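Local coordinates for major capsid protein (Paramecium bursaria Chlorella virus 1, PDB 5TIP), which self-assembles as trimers into the large icosahedral capsid of the virus, each glycosylated trimer forming one pseudo-hexameric capsomer, at residues Glu89-Gln93 / Leu178-Gln183; Ala262-Pro268 / Leu409-Ile415; Thr304-Ala310 / Val345-Tyr351. All blocks are in the same frame, centred on the assembly; numbering follows the deposited sequence.

In the fold
The major capsid proteins of this family are built from two successive jelly rolls. Contact 1 lies in the N-terminal one, contacts 2 and 3 in the C-terminal one. Contact 1 stands apart: its centre is about 18 Å from that of contact 2 and about 23 Å from that of contact 3. The other two are about 13 Å apart between centres and touch, since strands 257-266 and 350-354 are sheet neighbours and Trp263 O lies 2.9 Å from Tyr351 N. Contact 3 is nested in the chain loop closed by contact 2. The glycans come near: the side chains of Gln183 and Leu409 are each about 7 Å from a bound sugar.

Contact 1: residues Glu89-Gln93 / Leu178-Gln183; sequences EELLQ and LASQVQ
An inverse gamma turn centred on Leu92 links helix 87-91 to strand 92-99 in the N-terminal jelly roll, and this helix-to-strand junction meets the end of strand 172-178 and the loop after it. Leu92 and Leu178 form an antiparallel non-hydrogen-bonded pair. Beside it, Ala179 N donates to Leu91 O over 2.9 Å. The same oxygen receives a CA-H...O contact from Leu178 CA at 3.2 Å, and a weak bond from Gln93 N closes the turn on it. Three groups therefore converge on a single carbonyl at the helix end.

Around this bond the side chains are mostly apolar. With CG anti to the backbone N (chi1 -176°), Leu91 sends CD1 to Val182 CG2, 4.1 Å away, and the two side chains cross at about a right angle; Phe73 and Leu75 of strand 65-76 pack on the same leucine. Apart from these, Ala179 CB sets a methyl against a carbonyl, 3.4 Å from Glu90 O, whose polar partner is Asn109 ND2.

The outer part is bridged largely by water. Glu90 is stretched out past Val182, the two running in opposite directions, and OE1 passes 3.9 Å from Val182 CG1. One water joins OE1 to Gln183 N. Another sits 2.5 Å from each of Glu90 OE2 and Gln181 O, with other acceptors also nearby, so how its protons are shared is open. The loop is braced from its own side by Asn186, which bonds Val182 N and Ser180 O. At the far end Gln93 reaches over Ala179, and its OE1 accepts from a water at 3.0 Å that in turn accepts from Ser180 N.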
loop_
_atom_site.group_PDB
_atom_site.type_symbol
_atom_site.label_atom_id
_atom_site.label_comp_id
_atom_site.label_asym_id
_atom_site.label_seq_id
_atom_site.Cartn_x
_atom_site.Cartn_y
_atom_site.Cartn_z
ATOM N N GLU A 89 -22.213 2.561 6.925
ATOM C CA GLU A 89 -21.410 3.153 7.987
ATOM C C GLU A 89 -22.224 4.158 8.791
ATOM O O GLU A 89 -22.153 4.179 10.026
ATOM C CB GLU A 89 -20.167 3.806 7.386
ATOM C CG GLU A 89 -19.343 4.624 8.356
ATOM C CD GLU A 89 -18.284 5.443 7.650
ATOM O OE1 GLU A 89 -17.296 4.851 7.167
ATOM O OE2 GLU A 89 -18.448 6.677 7.565
ATOM N N GLU A 90 -23.008 4.998 8.110
ATOM C CA GLU A 90 -23.846 5.961 8.815
ATOM C C GLU A 90 -24.951 5.273 9.604
ATOM O O GLU A 90 -25.334 5.755 10.676
ATOM C CB GLU A 90 -24.456 6.957 7.829
ATOM C CG GLU A 90 -25.307 8.024 8.499
ATOM C CD GLU A 90 -25.998 8.936 7.511
ATOM O OE1 GLU A 90 -25.927 8.664 6.294
ATOM O OE2 GLU A 90 -26.616 9.927 7.952
ATOM N N LEU A 91 -25.473 4.153 9.093
ATOM C CA LEU A 91 -26.561 3.461 9.776
ATOM C C LEU A 91 -26.150 3.044 11.182
ATOM O O LEU A 91 -26.965 3.076 12.112
ATOM C CB LEU A 91 -27.003 2.245 8.960
ATOM C CG LEU A 91 -28.207 1.465 9.493
ATOM C CD1 LEU A 91 -29.427 2.369 9.561
ATOM C CD2 LEU A 91 -28.483 0.258 8.618
ATOM N N LEU A 92 -24.887 2.653 11.358
ATOM C CA LEU A 92 -24.347 2.322 12.674
ATOM C C LEU A 92 -23.966 3.632 13.359
ATOM O O LEU A 92 -22.804 4.049 13.382
ATOM C CB LEU A 92 -23.157 1.382 12.539
ATOM C CG LEU A 92 -22.863 0.482 13.736
ATOM C CD1 LEU A 92 -24.063 -0.403 14.004
ATOM C CD2 LEU A 92 -21.620 -0.355 13.486
ATOM N N GLN A 93 -24.978 4.293 13.929
ATOM C CA GLN A 93 -24.783 5.642 14.459
ATOM C C GLN A 93 -23.784 5.649 15.608
ATOM O O GLN A 93 -22.894 6.506 15.666
ATOM C CB GLN A 93 -26.119 6.234 14.903
ATOM C CG GLN A 93 -25.994 7.610 15.532
ATOM C CD GLN A 93 -27.336 8.263 15.775
ATOM O OE1 GLN A 93 -28.029 8.647 14.835
ATOM N NE2 GLN A 93 -27.712 8.390 17.043
ATOM N N LEU A 178 -29.151 2.761 15.758
ATOM C CA LEU A 178 -29.289 2.894 14.316
ATOM C C LEU A 178 -29.699 4.310 13.948
ATOM O O LEU A 178 -30.498 4.942 14.644
ATOM C CB LEU A 178 -30.313 1.901 13.769
ATOM C CG LEU A 178 -29.998 0.422 13.963
ATOM C CD1 LEU A 178 -30.962 -0.409 13.139
ATOM C CD2 LEU A 178 -28.555 0.127 13.586
ATOM N N ALA A 179 -29.139 4.805 12.848
ATOM C CA ALA A 179 -29.482 6.138 12.378
ATOM C C ALA A 179 -30.945 6.189 11.959
ATOM O O ALA A 179 -31.540 5.183 11.565
ATOM C CB ALA A 179 -28.583 6.539 11.208
ATOM N N SER A 180 -31.529 7.383 12.052
ATOM C CA SER A 180 -32.932 7.545 11.694
ATOM C C SER A 180 -33.099 7.750 10.194
ATOM O O SER A 180 -33.945 7.109 9.562
ATOM C CB SER A 180 -33.534 8.718 12.468
ATOM O OG SER A 180 -33.404 8.520 13.864
ATOM N N GLN A 181 -32.294 8.634 9.610
ATOM C CA GLN A 181 -32.416 8.998 8.206
ATOM C C GLN A 181 -31.080 8.769 7.517
ATOM O O GLN A 181 -30.055 9.301 7.957
ATOM C CB GLN A 181 -32.847 10.461 8.060
ATOM C CG GLN A 181 -34.051 10.829 8.912
ATOM C CD GLN A 181 -34.517 12.252 8.688
ATOM O OE1 GLN A 181 -33.865 13.027 7.990
ATOM N NE2 GLN A 181 -35.660 12.599 9.270
ATOM N N VAL A 182 -31.092 7.983 6.442
ATOM C CA VAL A 182 -29.889 7.645 5.688
ATOM C C VAL A 182 -30.112 8.051 4.237
ATOM O O VAL A 182 -31.027 7.540 3.576
ATOM C CB VAL A 182 -29.537 6.154 5.799
ATOM C CG1 VAL A 182 -28.283 5.858 5.004
ATOM C CG2 VAL A 182 -29.350 5.760 7.257
ATOM N N GLN A 183 -29.266 8.961 3.746
ATOM C CA GLN A 183 -29.416 9.514 2.406
ATOM C C GLN A 183 -29.321 8.425 1.348
ATOM O O GLN A 183 -28.441 7.561 1.394
ATOM C CB GLN A 183 -28.360 10.593 2.158
ATOM C CG GLN A 183 -28.200 10.973 0.697
ATOM C CD GLN A 183 -29.465 11.565 0.107
ATOM O OE1 GLN A 183 -30.203 12.284 0.780
ATOM N NE2 GLN A 183 -29.722 11.261 -1.159
HETATM O O HOH W 1 -27.611 10.238 5.327
HETATM O O HOH W 2 -28.656 11.313 7.636
HETATM O O HOH W 3 -30.395 9.690 13.375
HETATM O O HOH W 4 -31.191 7.576 15.871
#

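Contact 2: residues Ala262-Pro268 / Leu409-Ile415; sequences AWNFNNP and LLTALNI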
loop_
_atom_site.group_PDB
_atom_site.type_symbol
_atom_site.label_atom_id
_atom_site.label_comp_id
_atom_site.label_asym_id
_atom_site.label_seq_id
_atom_site.Cartn_x
_atom_site.Cartn_y
_atom_site.Cartn_z
ATOM N N ALA A 262 -7.613 14.216 16.384
ATOM C CA ALA A 262 -8.177 14.288 15.045
ATOM C C ALA A 262 -9.480 15.069 15.097
ATOM O O ALA A 262 -10.303 14.852 15.991
ATOM C CB ALA A 262 -8.421 12.894 14.463
ATOM N N TRP A 263 -9.667 15.980 14.145
ATOM C CA TRP A 263 -10.867 16.802 14.156
ATOM C C TRP A 263 -11.295 17.124 12.731
ATOM O O TRP A 263 -10.526 16.976 11.778
ATOM C CB TRP A 263 -10.664 18.082 14.981
ATOM C CG TRP A 263 -9.697 19.079 14.409
ATOM C CD1 TRP A 263 -10.004 20.185 13.673
ATOM C CD2 TRP A 263 -8.269 19.066 14.539
ATOM N NE1 TRP A 263 -8.856 20.862 13.335
ATOM C CE2 TRP A 263 -7.779 20.196 13.855
ATOM C CE3 TRP A 263 -7.360 18.209 15.165
ATOM C CZ2 TRP A 263 -6.420 20.489 13.777
ATOM C CZ3 TRP A 263 -6.011 18.502 15.088
ATOM C CH2 TRP A 263 -5.555 19.631 14.398
ATOM N N ASN A 264 -12.551 17.553 12.602
ATOM C CA ASN A 264 -13.109 17.960 11.321
ATOM C C ASN A 264 -14.200 18.995 11.559
ATOM O O ASN A 264 -14.743 19.113 12.660
ATOM C CB ASN A 264 -13.670 16.763 10.534
ATOM C CG ASN A 264 -14.820 16.068 11.250
ATOM O OD1 ASN A 264 -15.908 16.624 11.399
ATOM N ND2 ASN A 264 -14.587 14.833 11.679
ATOM N N PHE A 265 -14.516 19.747 10.504
ATOM C CA PHE A 265 -15.631 20.688 10.497
ATOM C C PHE A 265 -16.692 20.136 9.554
ATOM O O PHE A 265 -16.474 20.066 8.340
ATOM C CB PHE A 265 -15.177 22.081 10.066
ATOM C CG PHE A 265 -14.075 22.647 10.914
ATOM C CD1 PHE A 265 -14.364 23.377 12.055
ATOM C CD2 PHE A 265 -12.749 22.450 10.572
ATOM C CE1 PHE A 265 -13.351 23.895 12.836
ATOM C CE2 PHE A 265 -11.734 22.966 11.348
ATOM C CZ PHE A 265 -12.036 23.690 12.481
ATOM N N ASN A 266 -17.831 19.742 10.111
ATOM C CA ASN A 266 -18.865 19.033 9.372
ATOM C C ASN A 266 -20.140 19.860 9.291
ATOM O O ASN A 266 -20.532 20.513 10.263
ATOM C CB ASN A 266 -19.167 17.682 10.031
ATOM C CG ASN A 266 -20.507 17.115 9.610
ATOM O OD1 ASN A 266 -21.451 17.085 10.399
ATOM N ND2 ASN A 266 -20.599 16.666 8.364
ATOM N N ASN A 267 -20.782 19.827 8.124
ATOM C CA ASN A 267 -22.128 20.363 7.974
ATOM C C ASN A 267 -23.101 19.281 8.423
ATOM O O ASN A 267 -23.275 18.277 7.721
ATOM C CB ASN A 267 -22.399 20.784 6.529
ATOM C CG ASN A 267 -23.810 21.311 6.325
ATOM O OD1 ASN A 267 -24.501 21.662 7.281
ATOM N ND2 ASN A 267 -24.243 21.367 5.071
ATOM N N PRO A 268 -23.753 19.447 9.577
ATOM C CA PRO A 268 -24.565 18.350 10.134
ATOM C C PRO A 268 -25.693 17.889 9.226
ATOM O O PRO A 268 -26.242 16.803 9.459
ATOM C CB PRO A 268 -25.110 18.941 11.440
ATOM C CG PRO A 268 -25.039 20.424 11.247
ATOM C CD PRO A 268 -23.835 20.670 10.392
ATOM N N LEU A 409 -21.701 26.645 6.472
ATOM C CA LEU A 409 -22.542 25.566 6.970
ATOM C C LEU A 409 -21.760 24.529 7.764
ATOM O O LEU A 409 -22.375 23.671 8.406
ATOM C CB LEU A 409 -23.262 24.881 5.807
ATOM C CG LEU A 409 -24.224 25.732 4.977
ATOM C CD1 LEU A 409 -24.955 24.871 3.961
ATOM C CD2 LEU A 409 -25.215 26.447 5.879
ATOM N N LEU A 410 -20.426 24.590 7.741
ATOM C CA LEU A 410 -19.585 23.665 8.499
ATOM C C LEU A 410 -19.501 24.151 9.948
ATOM O O LEU A 410 -18.503 24.714 10.401
ATOM C CB LEU A 410 -18.205 23.562 7.864
ATOM C CG LEU A 410 -18.151 23.165 6.386
ATOM C CD1 LEU A 410 -16.720 23.221 5.872
ATOM C CD2 LEU A 410 -18.746 21.783 6.170
ATOM N N THR A 411 -20.585 23.911 10.686
ATOM C CA THR A 411 -20.735 24.452 12.030
ATOM C C THR A 411 -20.535 23.418 13.130
ATOM O O THR A 411 -20.504 23.790 14.307
ATOM C CB THR A 411 -22.120 25.088 12.192
ATOM O OG1 THR A 411 -23.126 24.127 11.848
ATOM C CG2 THR A 411 -22.256 26.299 11.284
ATOM N N ALA A 412 -20.402 22.141 12.782
ATOM C CA ALA A 412 -20.194 21.078 13.761
ATOM C C ALA A 412 -18.712 20.724 13.781
ATOM O O ALA A 412 -18.187 20.160 12.815
ATOM C CB ALA A 412 -21.051 19.859 13.432
ATOM N N LEU A 413 -18.040 21.057 14.881
ATOM C CA LEU A 413 -16.629 20.741 15.075
ATOM C C LEU A 413 -16.533 19.500 15.955
ATOM O O LEU A 413 -16.874 19.544 17.142
ATOM C CB LEU A 413 -15.885 21.921 15.699
ATOM C CG LEU A 413 -14.471 21.647 16.217
ATOM C CD1 LEU A 413 -13.569 21.158 15.095
ATOM C CD2 LEU A 413 -13.881 22.887 16.874
ATOM N N ASN A 414 -16.074 18.397 15.372
ATOM C CA ASN A 414 -15.901 17.140 16.087
ATOM C C ASN A 414 -14.418 16.932 16.362
ATOM O O ASN A 414 -13.621 16.841 15.426
ATOM C CB ASN A 414 -16.461 15.970 15.279
ATOM C CG ASN A 414 -17.913 16.165 14.898
ATOM O OD1 ASN A 414 -18.812 15.979 15.716
ATOM N ND2 ASN A 414 -18.150 16.536 13.646
ATOM N N ILE A 415 -14.052 16.855 17.638
ATOM C CA ILE A 415 -12.667 16.662 18.052
ATOM C C ILE A 415 -12.559 15.298 18.716
ATOM O O ILE A 415 -13.290 15.003 19.670
ATOM C CB ILE A 415 -12.194 17.777 18.996
ATOM C CG1 ILE A 415 -12.444 19.147 18.366
ATOM C CG2 ILE A 415 -10.718 17.607 19.320
ATOM C CD1 ILE A 415 -12.105 20.303 19.273
#
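Trp263, Phe265, Leu413 and Ile415 share one face of the antiparallel ladder between strands 257-266 and 412-426, in the C-terminal jelly roll, and here the packing is tight. Asn264 and Asn414 exchange reciprocal backbone bonds, both 3.1 Å between N and O; Asn266 N to Ala412 O, 2.8 Å, and Ala412 N to Asn266 O end the ladder. Leu413 takes CG anti to its N (chi1 168°), which lays it alongside Phe265, pointing the same way. Its CD1 sits over the phenyl face, 4.0 Å from the Phe265 ring centroid and 28° off the normal, a CH-pi contact. The same methyl touches Trp263 CD1 obliquely, while Leu380 of strand 376-387 packs on both Phe265 and Leu413.

On the other face, Asn414 ND2 donates to Asn264 OD1 over 3.2 Å; the acceptor lies close to the plane of the donating amide, although the two amide planes are 52° apart. Asn414 OD1 bonds Ser235, and Asn266 ND2 bonds Gln273 O.

Past the ladder, Asn267 and Leu410 still pack closely, Leu410 CD2 lying 3.4 Å from Asn267 N. The loose, solvent side is Leu409, Pro268 and partly Thr411; Pro268 CD makes only long contacts, the nearest with Thr411 OG1 at 3.8 Å. The chemistry divides by face: one carries a direct amide-amide bond and asparagines tied to neighbouring loops and strands, the other buries aromatic and aliphatic carbon against strand 376-387.

Contact 3: residues Thr304-Ala310 / Val345-Tyr351; sequences TYNEQLA and VTPAGVY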
loop_
_atom_site.group_PDB
_atom_site.type_symbol
_atom_site.label_atom_id
_atom_site.label_comp_id
_atom_site.label_asym_id
_atom_site.label_seq_id
_atom_site.Cartn_x
_atom_site.Cartn_y
_atom_site.Cartn_z
ATOM N N THR A 304 -13.447 15.188 -0.829
ATOM C CA THR A 304 -12.608 15.883 -1.794
ATOM C C THR A 304 -11.205 16.012 -1.224
ATOM O O THR A 304 -10.994 15.912 -0.012
ATOM C CB THR A 304 -13.164 17.270 -2.142
ATOM O OG1 THR A 304 -12.412 17.829 -3.225
ATOM C CG2 THR A 304 -13.060 18.200 -0.945
ATOM N N TYR A 305 -10.247 16.234 -2.119
ATOM C CA TYR A 305 -8.875 16.533 -1.740
ATOM C C TYR A 305 -8.528 17.999 -1.941
ATOM O O TYR A 305 -7.385 18.397 -1.692
ATOM C CB TYR A 305 -7.897 15.650 -2.525
ATOM C CG TYR A 305 -8.011 14.181 -2.190
ATOM C CD1 TYR A 305 -7.587 13.698 -0.960
ATOM C CD2 TYR A 305 -8.536 13.277 -3.102
ATOM C CE1 TYR A 305 -7.689 12.358 -0.643
ATOM C CE2 TYR A 305 -8.639 11.933 -2.795
ATOM C CZ TYR A 305 -8.214 11.479 -1.563
ATOM O OH TYR A 305 -8.310 10.143 -1.245
ATOM N N ASN A 306 -9.487 18.810 -2.380
ATOM C CA ASN A 306 -9.238 20.212 -2.690
ATOM C C ASN A 306 -9.168 21.001 -1.389
ATOM O O ASN A 306 -10.180 21.167 -0.701
ATOM C CB ASN A 306 -10.335 20.751 -3.601
ATOM C CG ASN A 306 -9.935 22.034 -4.290
ATOM O OD1 ASN A 306 -9.054 22.753 -3.821
ATOM N ND2 ASN A 306 -10.580 22.329 -5.412
ATOM N N GLU A 307 -7.968 21.477 -1.048
ATOM C CA GLU A 307 -7.803 22.279 0.159
ATOM C C GLU A 307 -8.560 23.598 0.065
ATOM O O GLU A 307 -8.961 24.159 1.092
ATOM C CB GLU A 307 -6.313 22.521 0.417
ATOM C CG GLU A 307 -6.006 23.535 1.509
ATOM C CD GLU A 307 -6.548 23.126 2.868
ATOM O OE1 GLU A 307 -6.706 21.909 3.113
ATOM O OE2 GLU A 307 -6.822 24.027 3.689
ATOM N N GLN A 308 -8.783 24.099 -1.154
ATOM C CA GLN A 308 -9.494 25.359 -1.330
ATOM C C GLN A 308 -10.900 25.313 -0.745
ATOM O O GLN A 308 -11.452 26.362 -0.398
ATOM C CB GLN A 308 -9.554 25.720 -2.816
ATOM C CG GLN A 308 -10.020 27.137 -3.097
ATOM C CD GLN A 308 -8.946 28.162 -2.795
ATOM O OE1 GLN A 308 -7.949 28.261 -3.511
ATOM N NE2 GLN A 308 -9.133 28.918 -1.719
ATOM N N LEU A 309 -11.489 24.125 -0.627
ATOM C CA LEU A 309 -12.830 23.966 -0.082
ATOM C C LEU A 309 -12.844 23.673 1.415
ATOM O O LEU A 309 -13.928 23.548 1.995
ATOM C CB LEU A 309 -13.580 22.860 -0.833
ATOM C CG LEU A 309 -13.728 23.051 -2.345
ATOM C CD1 LEU A 309 -14.475 21.882 -2.964
ATOM C CD2 LEU A 309 -14.437 24.360 -2.650
ATOM N N ALA A 310 -11.680 23.551 2.051
ATOM C CA ALA A 310 -11.620 23.411 3.499
ATOM C C ALA A 310 -11.730 24.781 4.163
ATOM O O ALA A 310 -11.478 25.820 3.545
ATOM C CB ALA A 310 -10.328 22.710 3.918
ATOM N N VAL A 345 -3.150 9.092 2.301
ATOM C CA VAL A 345 -3.649 10.379 1.830
ATOM C C VAL A 345 -4.962 10.664 2.546
ATOM O O VAL A 345 -5.809 9.775 2.687
ATOM C CB VAL A 345 -3.819 10.425 0.295
ATOM C CG1 VAL A 345 -4.930 9.498 -0.175
ATOM C CG2 VAL A 345 -4.075 11.851 -0.167
ATOM N N THR A 346 -5.114 11.890 3.034
ATOM C CA THR A 346 -6.272 12.274 3.815
ATOM C C THR A 346 -7.069 13.331 3.065
ATOM O O THR A 346 -6.497 14.348 2.646
ATOM C CB THR A 346 -5.853 12.813 5.191
ATOM O OG1 THR A 346 -5.230 11.765 5.943
ATOM C CG2 THR A 346 -7.062 13.320 5.956
ATOM N N PRO A 347 -8.371 13.134 2.871
ATOM C CA PRO A 347 -9.169 14.144 2.169
ATOM C C PRO A 347 -9.213 15.450 2.947
ATOM O O PRO A 347 -9.044 15.480 4.168
ATOM C CB PRO A 347 -10.556 13.499 2.076
ATOM C CG PRO A 347 -10.582 12.499 3.186
ATOM C CD PRO A 347 -9.181 11.976 3.284
ATOM N N ALA A 348 -9.429 16.539 2.215
ATOM C CA ALA A 348 -9.494 17.853 2.833
ATOM C C ALA A 348 -10.624 17.908 3.853
ATOM O O ALA A 348 -11.658 17.252 3.705
ATOM C CB ALA A 348 -9.686 18.935 1.770
ATOM N N GLY A 349 -10.417 18.702 4.901
ATOM C CA GLY A 349 -11.392 18.846 5.955
ATOM C C GLY A 349 -11.184 17.942 7.149
ATOM O O GLY A 349 -11.895 18.094 8.149
ATOM N N VAL A 350 -10.237 17.011 7.079
ATOM C CA VAL A 350 -9.886 16.142 8.195
ATOM C C VAL A 350 -8.466 16.480 8.618
ATOM O O VAL A 350 -7.558 16.530 7.780
ATOM C CB VAL A 350 -10.012 14.655 7.819
ATOM C CG1 VAL A 350 -9.698 13.779 9.020
ATOM C CG2 VAL A 350 -11.403 14.357 7.290
ATOM N N TYR A 351 -8.274 16.715 9.914
ATOM C CA TYR A 351 -7.009 17.213 10.429
ATOM C C TYR A 351 -6.502 16.305 11.538
ATOM O O TYR A 351 -7.280 15.640 12.226
ATOM C CB TYR A 351 -7.150 18.648 10.941
ATOM C CG TYR A 351 -7.796 19.580 9.941
ATOM C CD1 TYR A 351 -7.033 20.243 8.990
ATOM C CD2 TYR A 351 -9.169 19.789 9.942
ATOM C CE1 TYR A 351 -7.618 21.092 8.072
ATOM C CE2 TYR A 351 -9.762 20.635 9.027
ATOM C CZ TYR A 351 -8.982 21.283 8.095
ATOM O OH TYR A 351 -9.568 22.128 7.183
HETATM O O HOH W 5 -13.477 15.881 2.328
HETATM O O HOH W 6 -8.048 23.762 6.215
HETATM O O HOH W 7 -7.827 20.164 4.923
#
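Ala348 N donates to Thr304 O over 2.8 Å, tying the loop before strand 312-319 to a type II beta turn that runs from Pro347 to Val350. Gly349 takes the third position of that turn with a positive phi of 95°, at which a CB would be jammed against the preceding carbonyl oxygen. The 304-310 loop is shaped by its own side chains: Thr304 OG1 accepts from Asn306 N in an ST turn, and Asn306 OD1 from Gln308 N in an Asx turn leading into the short 3-10 segment 307-309.

The methyl of Ala348 points into this loop and lies 3.4 Å from Asn306 O. To one end, Tyr305 holds CG anti to its carbonyl carbon (chi1 -66°), and the ring reaches along 345-347. Its CD1 is 3.5 Å from Pro347 CA, its OH is 3.6 Å from Val345 CG1, and Thr346 O lies at the ring edge, in plane. Tyr305 and Val345 cross at about a right angle. To the other end, the methyl of Ala310 meets Tyr351 OH at 3.4 Å, and a water lies between that hydroxyl and Glu307 OE2.

Water completes the joint. One water accepts from Thr304 N and donates to Ala348 O at 2.7 Å; another accepts from Gly349 N and donates to Glu307 OE1 at 2.8 Å. Glu307 OE2 also forms a salt bridge with Lys383, so the carboxylate is held by the lysine as well as by water, which would fix its rotation.

Tyr126 of a neighbouring subunit meets the Tyr305 ring edge-to-face, and Arg130 of that subunit bonds Thr346 O, so the contact lies at a subunit boundary of the trimer. Within the chain, Pro347 and Val350 rest on helix 109-119, Thr346 and Tyr351 pack on helix 330-341, and Tyr351 lies in strand 350-354, beside strand 257-266.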